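Local coordinates for peptide ABC transporter, peptide-binding protein (Thermus thermophilus, PDB 2D5W) that binds oligopeptides, as in its complex with a pentapeptide, and probably hands them to an ABC transporter for uptake across the membrane, at residues Q52-L57 with P575-W580; N120-E125 with Y481-T486; Q315-K318 with L322-K325; K342-G347 with R418-Q423. All blocks are in the same frame, centred on the assembly; numbering follows the deposited sequence.

Contact 1: residues Q52-L57 with P575-W580; sequences QNFPVL and PGWNAW
F54 pushes its ring end between the two indoles of the 575-580 loop, W577 and W580. With chi1 at 72°, CG stands over its own main chain, flanked by N and C, and the ring is carried out from the strand toward the loop. F54 CZ meets W577 CE3 at 3.9 Å, at the rim of an indole turned nearly upright to it; the two six-membered rings have their centroids 6.0 Å apart and planes at 84°. With W580 the approach is from opposite directions and edge against edge, F54 CE2 reaching W580 CH2 at 3.9 Å. Replacing F54 by an alanine would probably open a gap between the two tryptophans, whose facing rims would lose this ring. Two residues on, V56 adds a methyl to the same indole, V56 CG2 standing 4.1 Å from W580 CH2. On the loop side, N578 separates the tryptophans: its CG lies over the W577 ring and its CA over that of W580. W577 is further fixed by a hydrogen bond from NE1 to V564 O and an edge-to-face contact with W593, while W580 also meets F232. No hydrogen bond links the two segments, which join as an aromatic cluster packing the small antiparallel hairpin of strands 45-47 and 53-55 against the C-terminal loop of this family 5 solute-binding fold.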
loop_
_atom_site.group_PDB
_atom_site.type_symbol
_atom_site.label_atom_id
_atom_site.label_comp_id
_atom_site.label_asym_id
_atom_site.label_seq_id
_atom_site.Cartn_x
_atom_site.Cartn_y
_atom_site.Cartn_z
ATOM N N GLN A 52 10.228 -11.344 -11.660
ATOM C CA GLN A 52 9.696 -12.051 -12.818
ATOM C C GLN A 52 8.312 -12.606 -12.536
ATOM O O GLN A 52 8.027 -13.075 -11.427
ATOM C CB GLN A 52 10.583 -13.237 -13.187
ATOM C CG GLN A 52 12.057 -12.946 -13.291
ATOM C CD GLN A 52 12.864 -14.217 -13.439
ATOM O OE1 GLN A 52 12.712 -15.154 -12.654
ATOM N NE2 GLN A 52 13.729 -14.259 -14.444
ATOM N N ASN A 53 7.450 -12.554 -13.544
ATOM C CA ASN A 53 6.123 -13.129 -13.408
ATOM C C ASN A 53 6.338 -14.636 -13.386
ATOM O O ASN A 53 7.237 -15.148 -14.055
ATOM C CB ASN A 53 5.239 -12.818 -14.619
ATOM C CG ASN A 53 4.765 -11.385 -14.659
ATOM O OD1 ASN A 53 4.588 -10.746 -13.625
ATOM N ND2 ASN A 53 4.528 -10.878 -15.863
ATOM N N PHE A 54 5.531 -15.345 -12.610
ATOM C CA PHE A 54 5.627 -16.794 -12.589
ATOM C C PHE A 54 4.235 -17.343 -12.322
ATOM O O PHE A 54 3.410 -16.698 -11.679
ATOM C CB PHE A 54 6.668 -17.288 -11.564
ATOM C CG PHE A 54 6.254 -17.146 -10.127
ATOM C CD1 PHE A 54 6.301 -15.915 -9.480
ATOM C CD2 PHE A 54 5.848 -18.264 -9.406
ATOM C CE1 PHE A 54 5.953 -15.804 -8.133
ATOM C CE2 PHE A 54 5.497 -18.164 -8.065
ATOM C CZ PHE A 54 5.549 -16.933 -7.426
ATOM N N PRO A 55 3.941 -18.540 -12.837
ATOM C CA PRO A 55 2.603 -19.080 -12.605
ATOM C C PRO A 55 2.356 -19.615 -11.204
ATOM O O PRO A 55 3.218 -20.260 -10.619
ATOM C CB PRO A 55 2.490 -20.167 -13.668
ATOM C CG PRO A 55 3.885 -20.703 -13.729
ATOM C CD PRO A 55 4.756 -19.458 -13.655
ATOM N N VAL A 56 1.181 -19.311 -10.662
ATOM C CA VAL A 56 0.801 -19.826 -9.356
ATOM C C VAL A 56 -0.489 -20.613 -9.590
ATOM O O VAL A 56 -0.417 -21.807 -9.880
ATOM C CB VAL A 56 0.627 -18.699 -8.306
ATOM C CG1 VAL A 56 0.217 -19.298 -6.960
ATOM C CG2 VAL A 56 1.948 -17.941 -8.150
ATOM N N LEU A 57 -1.657 -19.982 -9.513
ATOM C CA LEU A 57 -2.883 -20.737 -9.758
ATOM C C LEU A 57 -3.226 -20.865 -11.244
ATOM O O LEU A 57 -4.141 -21.606 -11.605
ATOM C CB LEU A 57 -4.060 -20.145 -8.978
ATOM C CG LEU A 57 -3.923 -20.273 -7.455
ATOM C CD1 LEU A 57 -5.215 -19.834 -6.786
ATOM C CD2 LEU A 57 -3.596 -21.713 -7.078
ATOM N N PRO A 575 7.875 -10.238 2.028
ATOM C CA PRO A 575 7.995 -11.693 2.066
ATOM C C PRO A 575 6.617 -12.330 1.996
ATOM O O PRO A 575 5.606 -11.635 2.092
ATOM C CB PRO A 575 8.672 -11.938 3.408
ATOM C CG PRO A 575 8.087 -10.861 4.259
ATOM C CD PRO A 575 8.118 -9.651 3.358
ATOM N N GLY A 576 6.580 -13.646 1.806
ATOM C CA GLY A 576 5.312 -14.349 1.770
ATOM C C GLY A 576 4.665 -14.567 0.416
ATOM O O GLY A 576 3.558 -15.098 0.345
ATOM N N TRP A 577 5.350 -14.168 -0.652
ATOM C CA TRP A 577 4.838 -14.320 -2.013
ATOM C C TRP A 577 5.032 -15.755 -2.518
ATOM O O TRP A 577 4.551 -16.121 -3.592
ATOM C CB TRP A 577 5.567 -13.342 -2.939
ATOM C CG TRP A 577 7.051 -13.459 -2.811
ATOM C CD1 TRP A 577 7.852 -12.839 -1.894
ATOM C CD2 TRP A 577 7.898 -14.347 -3.545
ATOM N NE1 TRP A 577 9.143 -13.295 -2.005
ATOM C CE2 TRP A 577 9.199 -14.223 -3.012
ATOM C CE3 TRP A 577 7.682 -15.244 -4.600
ATOM C CZ2 TRP A 577 10.282 -14.965 -3.501
ATOM C CZ3 TRP A 577 8.757 -15.979 -5.082
ATOM C CH2 TRP A 577 10.039 -15.834 -4.531
ATOM N N ASN A 578 5.746 -16.554 -1.730
ATOM C CA ASN A 578 6.051 -17.955 -2.039
ATOM C C ASN A 578 5.822 -18.727 -0.744
ATOM O O ASN A 578 6.580 -19.638 -0.404
ATOM C CB ASN A 578 7.523 -18.071 -2.437
ATOM C CG ASN A 578 8.463 -17.663 -1.307
ATOM O OD1 ASN A 578 8.107 -16.845 -0.457
ATOM N ND2 ASN A 578 9.667 -18.224 -1.298
ATOM N N ALA A 579 4.757 -18.369 -0.038
ATOM C CA ALA A 579 4.451 -18.950 1.263
ATOM C C ALA A 579 4.413 -20.466 1.380
ATOM O O ALA A 579 4.635 -21.002 2.466
ATOM C CB ALA A 579 3.152 -18.354 1.797
ATOM N N TRP A 580 4.140 -21.157 0.279
ATOM C CA TRP A 580 4.070 -22.614 0.299
ATOM C C TRP A 580 5.424 -23.312 0.419
ATOM O O TRP A 580 5.473 -24.515 0.670
ATOM C CB TRP A 580 3.351 -23.120 -0.956
ATOM C CG TRP A 580 4.014 -22.685 -2.226
ATOM C CD1 TRP A 580 5.015 -23.329 -2.898
ATOM C CD2 TRP A 580 3.765 -21.472 -2.943
ATOM N NE1 TRP A 580 5.404 -22.588 -3.989
ATOM C CE2 TRP A 580 4.654 -21.443 -4.040
ATOM C CE3 TRP A 580 2.876 -20.403 -2.763
ATOM C CZ2 TRP A 580 4.680 -20.382 -4.956
ATOM C CZ3 TRP A 580 2.901 -19.350 -3.673
ATOM C CH2 TRP A 580 3.799 -19.348 -4.754
#

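Contact 2: residues N120-E125 with Y481-T486; sequences NPDFWE and YKNLNT
D122 and T486 are joined by the one hydrogen bond between these segments, given by T486 OG1 to D122 OD2 at 2.9 Å. In D122, CG anti to the backbone N (chi1 169°) swings the carboxylate out from helix 121-126 to the loop. The threonine hydroxyl comes down on OD2 from above the carboxylate plane, 36° out of it. Its methyl faces the same oxygen, with T486 CG2 3.3 Å from D122 OD2. N483 lays the face of its amide against the carboxylate, the planes 40° apart and D122 OD2 standing over N483 CG at 3.0 Å; from there ND2 cannot aim an N-H at the oxygen. N483 OD1 instead accepts from N485 N at 2.8 Å, forming an Asx turn, with a weak, longer bond from T486 N. Farther along the helix, E125 touches through its stem, E125 CB lying 3.9 Å from T486 CB. Y145 OH bonds D122 OD2 and N485 ND2 and, weakly, N483 ND2, while D122 OD1 forms a salt bridge with R126. N120, beginning the same segment, packs on an apolar side chain of the bound peptide, so the contact borders the peptide site. Helix 121-126 thus meets the loop between strand 463-469 and helix 509-518, whose S516 bonds N485 and L484, and W124 packs edge-to-face with F108 of helix 101-112.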
loop_
_atom_site.group_PDB
_atom_site.type_symbol
_atom_site.label_atom_id
_atom_site.label_comp_id
_atom_site.label_asym_id
_atom_site.label_seq_id
_atom_site.Cartn_x
_atom_site.Cartn_y
_atom_site.Cartn_z
ATOM N N ASN A 120 -8.719 2.368 -7.571
ATOM C CA ASN A 120 -8.269 2.756 -8.902
ATOM C C ASN A 120 -9.399 2.719 -9.916
ATOM O O ASN A 120 -9.583 1.734 -10.634
ATOM C CB ASN A 120 -7.117 1.853 -9.365
ATOM C CG ASN A 120 -7.278 0.416 -8.914
ATOM O OD1 ASN A 120 -7.210 0.118 -7.720
ATOM N ND2 ASN A 120 -7.491 -0.486 -9.866
ATOM N N PRO A 121 -10.173 3.809 -9.990
ATOM C CA PRO A 121 -11.300 3.908 -10.923
ATOM C C PRO A 121 -10.869 3.837 -12.387
ATOM O O PRO A 121 -11.672 3.498 -13.254
ATOM C CB PRO A 121 -11.937 5.249 -10.567
ATOM C CG PRO A 121 -11.553 5.447 -9.135
ATOM C CD PRO A 121 -10.129 4.973 -9.091
ATOM N N ASP A 122 -9.609 4.162 -12.666
ATOM C CA ASP A 122 -9.108 4.099 -14.037
ATOM C C ASP A 122 -9.085 2.648 -14.509
ATOM O O ASP A 122 -9.571 2.337 -15.596
ATOM C CB ASP A 122 -7.703 4.710 -14.124
ATOM C CG ASP A 122 -7.024 4.424 -15.454
ATOM O OD1 ASP A 122 -6.433 3.333 -15.600
ATOM O OD2 ASP A 122 -7.097 5.285 -16.355
ATOM N N PHE A 123 -8.522 1.763 -13.691
ATOM C CA PHE A 123 -8.451 0.344 -14.020
ATOM C C PHE A 123 -9.851 -0.177 -14.318
ATOM O O PHE A 123 -10.087 -0.836 -15.333
ATOM C CB PHE A 123 -7.865 -0.440 -12.838
ATOM C CG PHE A 123 -7.947 -1.941 -12.987
ATOM C CD1 PHE A 123 -6.913 -2.656 -13.585
ATOM C CD2 PHE A 123 -9.061 -2.641 -12.523
ATOM C CE1 PHE A 123 -6.982 -4.042 -13.715
ATOM C CE2 PHE A 123 -9.138 -4.030 -12.650
ATOM C CZ PHE A 123 -8.096 -4.730 -13.248
ATOM N N TRP A 124 -10.783 0.139 -13.427
ATOM C CA TRP A 124 -12.141 -0.342 -13.578
ATOM C C TRP A 124 -12.918 0.212 -14.758
ATOM O O TRP A 124 -13.984 -0.295 -15.099
ATOM C CB TRP A 124 -12.886 -0.161 -12.255
ATOM C CG TRP A 124 -12.405 -1.180 -11.269
ATOM C CD1 TRP A 124 -11.580 -0.980 -10.198
ATOM C CD2 TRP A 124 -12.621 -2.591 -11.352
ATOM N NE1 TRP A 124 -11.266 -2.187 -9.614
ATOM C CE2 TRP A 124 -11.893 -3.192 -10.305
ATOM C CE3 TRP A 124 -13.361 -3.407 -12.220
ATOM C CZ2 TRP A 124 -11.881 -4.578 -10.100
ATOM C CZ3 TRP A 124 -13.349 -4.782 -12.019
ATOM C CH2 TRP A 124 -12.613 -5.353 -10.965
ATOM N N GLU A 125 -12.373 1.237 -15.403
ATOM C CA GLU A 125 -13.019 1.808 -16.574
ATOM C C GLU A 125 -12.501 1.154 -17.851
ATOM O O GLU A 125 -13.263 0.933 -18.791
ATOM C CB GLU A 125 -12.762 3.317 -16.648
ATOM C CG GLU A 125 -13.557 4.134 -15.652
ATOM C CD GLU A 125 -15.039 4.169 -15.979
ATOM O OE1 GLU A 125 -15.820 4.666 -15.142
ATOM O OE2 GLU A 125 -15.421 3.707 -17.077
ATOM N N TYR A 481 -5.628 14.327 -10.577
ATOM C CA TYR A 481 -6.971 14.750 -10.231
ATOM C C TYR A 481 -7.852 13.844 -11.087
ATOM O O TYR A 481 -8.826 13.262 -10.610
ATOM C CB TYR A 481 -7.210 16.211 -10.605
ATOM C CG TYR A 481 -8.679 16.564 -10.650
ATOM C CD1 TYR A 481 -9.448 16.606 -9.487
ATOM C CD2 TYR A 481 -9.312 16.810 -11.868
ATOM C CE1 TYR A 481 -10.818 16.882 -9.539
ATOM C CE2 TYR A 481 -10.674 17.084 -11.931
ATOM C CZ TYR A 481 -11.420 17.119 -10.766
ATOM O OH TYR A 481 -12.767 17.393 -10.827
ATOM N N LYS A 482 -7.478 13.707 -12.355
ATOM C CA LYS A 482 -8.221 12.872 -13.286
ATOM C C LYS A 482 -7.294 12.219 -14.302
ATOM O O LYS A 482 -6.332 12.835 -14.765
ATOM C CB LYS A 482 -9.257 13.721 -14.029
ATOM C CG LYS A 482 -10.064 12.963 -15.077
ATOM C CD LYS A 482 -10.921 13.909 -15.910
ATOM C CE LYS A 482 -11.893 14.697 -15.046
ATOM N NZ LYS A 482 -12.701 15.651 -15.856
ATOM N N ASN A 483 -7.563 10.961 -14.630
ATOM C CA ASN A 483 -6.775 10.286 -15.648
ATOM C C ASN A 483 -7.506 10.659 -16.934
ATOM O O ASN A 483 -8.699 10.382 -17.083
ATOM C CB ASN A 483 -6.779 8.772 -15.453
ATOM C CG ASN A 483 -5.974 8.057 -16.518
ATOM O OD1 ASN A 483 -6.320 8.100 -17.698
ATOM N ND2 ASN A 483 -4.889 7.410 -16.113
ATOM N N LEU A 484 -6.793 11.301 -17.851
ATOM C CA LEU A 484 -7.393 11.761 -19.098
ATOM C C LEU A 484 -7.768 10.683 -20.107
ATOM O O LEU A 484 -8.527 10.942 -21.041
ATOM C CB LEU A 484 -6.475 12.790 -19.763
ATOM C CG LEU A 484 -6.104 13.986 -18.880
ATOM C CD1 LEU A 484 -5.296 14.981 -19.695
ATOM C CD2 LEU A 484 -7.362 14.644 -18.335
ATOM N N ASN A 485 -7.251 9.476 -19.926
ATOM C CA ASN A 485 -7.564 8.398 -20.855
ATOM C C ASN A 485 -8.920 7.778 -20.569
ATOM O O ASN A 485 -9.592 7.294 -21.478
ATOM C CB ASN A 485 -6.497 7.309 -20.785
ATOM C CG ASN A 485 -5.107 7.859 -20.950
ATOM O OD1 ASN A 485 -4.868 8.717 -21.798
ATOM N ND2 ASN A 485 -4.176 7.365 -20.147
ATOM N N THR A 486 -9.320 7.799 -19.303
ATOM C CA THR A 486 -10.586 7.208 -18.888
ATOM C C THR A 486 -11.554 8.214 -18.286
ATOM O O THR A 486 -12.740 7.920 -18.132
ATOM C CB THR A 486 -10.351 6.109 -17.840
ATOM O OG1 THR A 486 -9.588 6.651 -16.753
ATOM C CG2 THR A 486 -9.598 4.935 -18.452
#

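Contact 3: residues Q315-K318 with L322-K325; sequences QVVK and LNDK
L322 N donates to V317 O at 3.0 Å, with an N-H...O angle of 149°, and this is the sole hydrogen bond between the two short segments. Beside it, the side chains of the same two residues cross at about a right angle: V317 CG1 rests 4.0 Å from L322 CB. V317 points that methyl away from its own backbone nitrogen (chi1 169°), placing CG1 on the side of the carbonyl, where L322 CB comes in. N323 lies against the next residue of the helix, its OD1 4.0 Å from K318 CA; here the contact is with backbone and not with the lysine's charged end. The bond spans five residues, one more than the regular alpha-helical step, and it closes the turn where helix 315-320 gives way to helix 325-333, the short connection between two consecutive helices. D324 stands at the N-cap of the second helix, its side chain capping a backbone nitrogen there and its OD2 also pairing with R326, while the carbonyl of L322 is bound by R328 from within that helix. Farther out, K325 NZ forms a salt bridge with E540 of helix 524-541, and Q315 NE2 bonds D319 along the first helix. Immediately before Q315, C314 is tied to C458 by a disulfide.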
loop_
_atom_site.group_PDB
_atom_site.type_symbol
_atom_site.label_atom_id
_atom_site.label_comp_id
_atom_site.label_asym_id
_atom_site.label_seq_id
_atom_site.Cartn_x
_atom_site.Cartn_y
_atom_site.Cartn_z
ATOM N N GLN A 315 -12.829 24.838 6.047
ATOM C CA GLN A 315 -12.337 26.168 6.374
ATOM C C GLN A 315 -10.980 26.180 7.072
ATOM O O GLN A 315 -10.209 27.121 6.897
ATOM C CB GLN A 315 -13.373 26.932 7.202
ATOM C CG GLN A 315 -13.103 28.434 7.293
ATOM C CD GLN A 315 -12.872 29.083 5.932
ATOM O OE1 GLN A 315 -13.654 28.895 4.996
ATOM N NE2 GLN A 315 -11.798 29.855 5.820
ATOM N N VAL A 316 -10.683 25.146 7.854
ATOM C CA VAL A 316 -9.396 25.068 8.545
ATOM C C VAL A 316 -8.260 25.079 7.520
ATOM O O VAL A 316 -7.213 25.690 7.737
ATOM C CB VAL A 316 -9.297 23.781 9.394
ATOM C CG1 VAL A 316 -7.923 23.684 10.038
ATOM C CG2 VAL A 316 -10.384 23.780 10.458
ATOM N N VAL A 317 -8.483 24.398 6.401
ATOM C CA VAL A 317 -7.500 24.334 5.328
ATOM C C VAL A 317 -7.257 25.731 4.761
ATOM O O VAL A 317 -6.113 26.140 4.559
ATOM C CB VAL A 317 -7.982 23.389 4.205
ATOM C CG1 VAL A 317 -7.101 23.524 2.975
ATOM C CG2 VAL A 317 -7.967 21.954 4.710
ATOM N N LYS A 318 -8.335 26.466 4.505
ATOM C CA LYS A 318 -8.213 27.819 3.972
ATOM C C LYS A 318 -7.612 28.763 5.009
ATOM O O LYS A 318 -6.812 29.630 4.672
ATOM C CB LYS A 318 -9.577 28.340 3.514
ATOM C CG LYS A 318 -10.154 27.576 2.327
ATOM C CD LYS A 318 -11.385 28.265 1.748
ATOM C CE LYS A 318 -11.033 29.601 1.102
ATOM N NZ LYS A 318 -12.228 30.263 0.498
ATOM N N LEU A 322 -3.278 26.000 3.547
ATOM C CA LEU A 322 -2.642 24.776 3.069
ATOM C C LEU A 322 -2.817 24.556 1.572
ATOM O O LEU A 322 -2.078 23.784 0.965
ATOM C CB LEU A 322 -3.174 23.566 3.841
ATOM C CG LEU A 322 -2.948 23.632 5.354
ATOM C CD1 LEU A 322 -3.432 22.347 6.005
ATOM C CD2 LEU A 322 -1.472 23.838 5.644
ATOM N N ASN A 323 -3.788 25.247 0.983
ATOM C CA ASN A 323 -4.059 25.140 -0.446
ATOM C C ASN A 323 -3.101 25.987 -1.291
ATOM O O ASN A 323 -3.103 25.893 -2.520
ATOM C CB ASN A 323 -5.511 25.543 -0.722
ATOM C CG ASN A 323 -5.857 26.912 -0.158
ATOM O OD1 ASN A 323 -5.562 27.216 1.001
ATOM N ND2 ASN A 323 -6.497 27.743 -0.974
ATOM N N ASP A 324 -2.282 26.805 -0.635
ATOM C CA ASP A 324 -1.314 27.660 -1.326
ATOM C C ASP A 324 0.052 26.977 -1.282
ATOM O O ASP A 324 0.536 26.632 -0.208
ATOM C CB ASP A 324 -1.244 29.027 -0.634
ATOM C CG ASP A 324 -0.548 30.078 -1.475
ATOM O OD1 ASP A 324 0.632 29.888 -1.832
ATOM O OD2 ASP A 324 -1.188 31.107 -1.780
ATOM N N LYS A 325 0.679 26.787 -2.439
ATOM C CA LYS A 325 1.974 26.118 -2.464
ATOM C C LYS A 325 3.017 26.805 -1.589
ATOM O O LYS A 325 3.914 26.146 -1.069
ATOM C CB LYS A 325 2.508 25.992 -3.898
ATOM C CG LYS A 325 2.997 27.283 -4.533
ATOM C CD LYS A 325 3.623 27.003 -5.896
ATOM C CE LYS A 325 4.092 28.282 -6.567
ATOM N NZ LYS A 325 4.658 28.017 -7.920
#

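Contact 4: residues K342-G347 with R418-Q423; sequences KAFFDG and RERTQQ
A water molecule bridges F344 and R420, donating to F344 O at 2.9 Å and accepting from R420 NH1 at 2.8 Å. It lies in the plane of the guanidinium, at its edge, and so helps to fix how that group is turned. The guanidinium itself is spread flat over one face of the F344 ring in a cation-pi stack: R420 CZ is 4.0 Å from the ring centroid and 11° off the ring normal, with the planes inclined by 28°. NH1 hangs over the ring centre, R420 NH1 to F344 CD1 being 3.5 Å. A bend at chi3 (53°) folds the arginine back over the phenyl, while nearer its root R420 CB approaches F344 CE2 at 3.9 Å. T421 OG1 stands 3.8 Å from F344 CE2, but its hydrogen bond is made to V417 O, within its own helix. With a leucine in place of F344, the guanidinium would probably lose its aromatic platform and be freer to swing. F344 also packs on V417, so its ring rests on helix 416-431 at more than one point. R418 of the same helix forms salt bridges with the bound peptide's backbone and with E304. Between helices 337-345 and 416-431 the ring face probably stabilises the positive charge of R420, with the water and a long, weak ion pair to D278 adding to its surroundings.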
loop_
_atom_site.group_PDB
_atom_site.type_symbol
_atom_site.label_atom_id
_atom_site.label_comp_id
_atom_site.label_asym_id
_atom_site.label_seq_id
_atom_site.Cartn_x
_atom_site.Cartn_y
_atom_site.Cartn_z
ATOM N N LYS A 342 20.334 11.974 9.066
ATOM C CA LYS A 342 21.709 11.804 9.521
ATOM C C LYS A 342 21.710 11.280 10.958
ATOM O O LYS A 342 22.338 10.267 11.263
ATOM C CB LYS A 342 22.460 13.136 9.467
ATOM C CG LYS A 342 23.871 13.063 10.036
ATOM C CD LYS A 342 24.570 14.412 9.976
ATOM C CE LYS A 342 25.941 14.354 10.635
ATOM N NZ LYS A 342 25.849 14.002 12.080
ATOM N N ALA A 343 20.990 11.968 11.836
ATOM C CA ALA A 343 20.934 11.579 13.240
ATOM C C ALA A 343 20.220 10.254 13.489
ATOM O O ALA A 343 20.682 9.432 14.276
ATOM C CB ALA A 343 20.263 12.682 14.053
ATOM N N PHE A 344 19.098 10.048 12.809
ATOM C CA PHE A 344 18.290 8.845 12.990
ATOM C C PHE A 344 18.767 7.598 12.256
ATOM O O PHE A 344 18.670 6.490 12.789
ATOM C CB PHE A 344 16.847 9.112 12.536
ATOM C CG PHE A 344 16.026 9.941 13.492
ATOM C CD1 PHE A 344 16.606 10.911 14.304
ATOM C CD2 PHE A 344 14.642 9.775 13.536
ATOM C CE1 PHE A 344 15.815 11.704 15.146
ATOM C CE2 PHE A 344 13.848 10.562 14.370
ATOM C CZ PHE A 344 14.436 11.527 15.176
ATOM N N PHE A 345 19.274 7.771 11.039
ATOM C CA PHE A 345 19.674 6.631 10.217
ATOM C C PHE A 345 21.085 6.695 9.646
ATOM O O PHE A 345 21.423 5.897 8.771
ATOM C CB PHE A 345 18.706 6.498 9.033
ATOM C CG PHE A 345 17.251 6.677 9.397
ATOM C CD1 PHE A 345 16.482 7.674 8.792
ATOM C CD2 PHE A 345 16.638 5.830 10.315
ATOM C CE1 PHE A 345 15.126 7.817 9.095
ATOM C CE2 PHE A 345 15.284 5.966 10.623
ATOM C CZ PHE A 345 14.528 6.962 10.013
ATOM N N ASP A 346 21.901 7.629 10.127
ATOM C CA ASP A 346 23.254 7.805 9.605
ATOM C C ASP A 346 23.199 8.041 8.097
ATOM O O ASP A 346 24.112 7.664 7.359
ATOM C CB ASP A 346 24.134 6.591 9.915
ATOM C CG ASP A 346 24.571 6.545 11.365
ATOM O OD1 ASP A 346 24.947 7.607 11.904
ATOM O OD2 ASP A 346 24.550 5.447 11.961
ATOM N N GLY A 347 22.106 8.663 7.655
ATOM C CA GLY A 347 21.913 8.976 6.248
ATOM C C GLY A 347 21.650 7.805 5.321
ATOM O O GLY A 347 21.521 7.995 4.109
ATOM N N ARG A 418 8.483 7.563 14.276
ATOM C CA ARG A 418 7.581 8.613 13.814
ATOM C C ARG A 418 7.209 9.554 14.959
ATOM O O ARG A 418 7.060 10.760 14.756
ATOM C CB ARG A 418 6.323 8.000 13.198
ATOM C CG ARG A 418 6.554 7.484 11.796
ATOM C CD ARG A 418 5.369 6.708 11.283
ATOM N NE ARG A 418 5.556 6.338 9.887
ATOM C CZ ARG A 418 4.807 5.450 9.242
ATOM N NH1 ARG A 418 3.813 4.833 9.869
ATOM N NH2 ARG A 418 5.060 5.181 7.969
ATOM N N GLU A 419 7.046 9.009 16.162
ATOM C CA GLU A 419 6.720 9.841 17.310
ATOM C C GLU A 419 7.912 10.763 17.581
ATOM O O GLU A 419 7.737 11.935 17.922
ATOM C CB GLU A 419 6.378 8.949 18.513
ATOM C CG GLU A 419 5.089 8.152 18.263
ATOM C CD GLU A 419 4.771 7.104 19.315
ATOM O OE1 GLU A 419 5.704 6.438 19.808
ATOM O OE2 GLU A 419 3.571 6.926 19.627
ATOM N N ARG A 420 9.122 10.243 17.399
ATOM C CA ARG A 420 10.335 11.035 17.582
ATOM C C ARG A 420 10.428 12.091 16.476
ATOM O O ARG A 420 10.844 13.229 16.714
ATOM C CB ARG A 420 11.569 10.128 17.541
ATOM C CG ARG A 420 11.749 9.263 18.793
ATOM C CD ARG A 420 12.767 8.152 18.553
ATOM N NE ARG A 420 14.027 8.683 18.046
ATOM C CZ ARG A 420 14.858 8.019 17.248
ATOM N NH1 ARG A 420 15.979 8.593 16.835
ATOM N NH2 ARG A 420 14.566 6.786 16.854
ATOM N N THR A 421 10.032 11.712 15.264
ATOM C CA THR A 421 10.058 12.627 14.127
ATOM C C THR A 421 9.149 13.830 14.375
ATOM O O THR A 421 9.536 14.974 14.127
ATOM C CB THR A 421 9.617 11.905 12.837
ATOM O OG1 THR A 421 10.578 10.892 12.518
ATOM C CG2 THR A 421 9.520 12.880 11.670
ATOM N N GLN A 422 7.944 13.572 14.873
ATOM C CA GLN A 422 7.008 14.654 15.152
ATOM C C GLN A 422 7.621 15.654 16.126
ATOM O O GLN A 422 7.528 16.862 15.917
ATOM C CB GLN A 422 5.704 14.103 15.731
ATOM C CG GLN A 422 4.865 13.306 14.744
ATOM C CD GLN A 422 3.602 12.758 15.382
ATOM O OE1 GLN A 422 3.655 12.130 16.438
ATOM N NE2 GLN A 422 2.461 12.994 14.744
ATOM N N GLN A 423 8.246 15.145 17.186
ATOM C CA GLN A 423 8.886 15.977 18.207
ATOM C C GLN A 423 10.049 16.776 17.637
ATOM O O GLN A 423 10.241 17.954 17.956
ATOM C CB GLN A 423 9.428 15.106 19.344
ATOM C CG GLN A 423 8.389 14.511 20.258
ATOM C CD GLN A 423 9.012 13.674 21.360
ATOM O OE1 GLN A 423 8.345 13.319 22.328
ATOM N NE2 GLN A 423 10.293 13.338 21.205
HETATM O O HOH W 1 17.307 6.624 15.398
#

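How the contacts relate
From the N terminus, strand 53-55 enters contact 1, which closes only when the chain returns in the 575-580 loop, so it spans most of the protein. Nested inside it is contact 2, opened by helix 121-126 and closed by the loop ahead of helix 509-518. Contacts 3 and 4 both lie within that second loop and follow each other in series: contact 3 is a local turn between successive helices, while contact 4 joins helices 337-345 and 416-431. None cross, and none touch. Contacts 2 and 4 lie on opposite sides of the chain's centre, centres 37 Å apart; so do contacts 1 and 3, their centres about 45 Å apart.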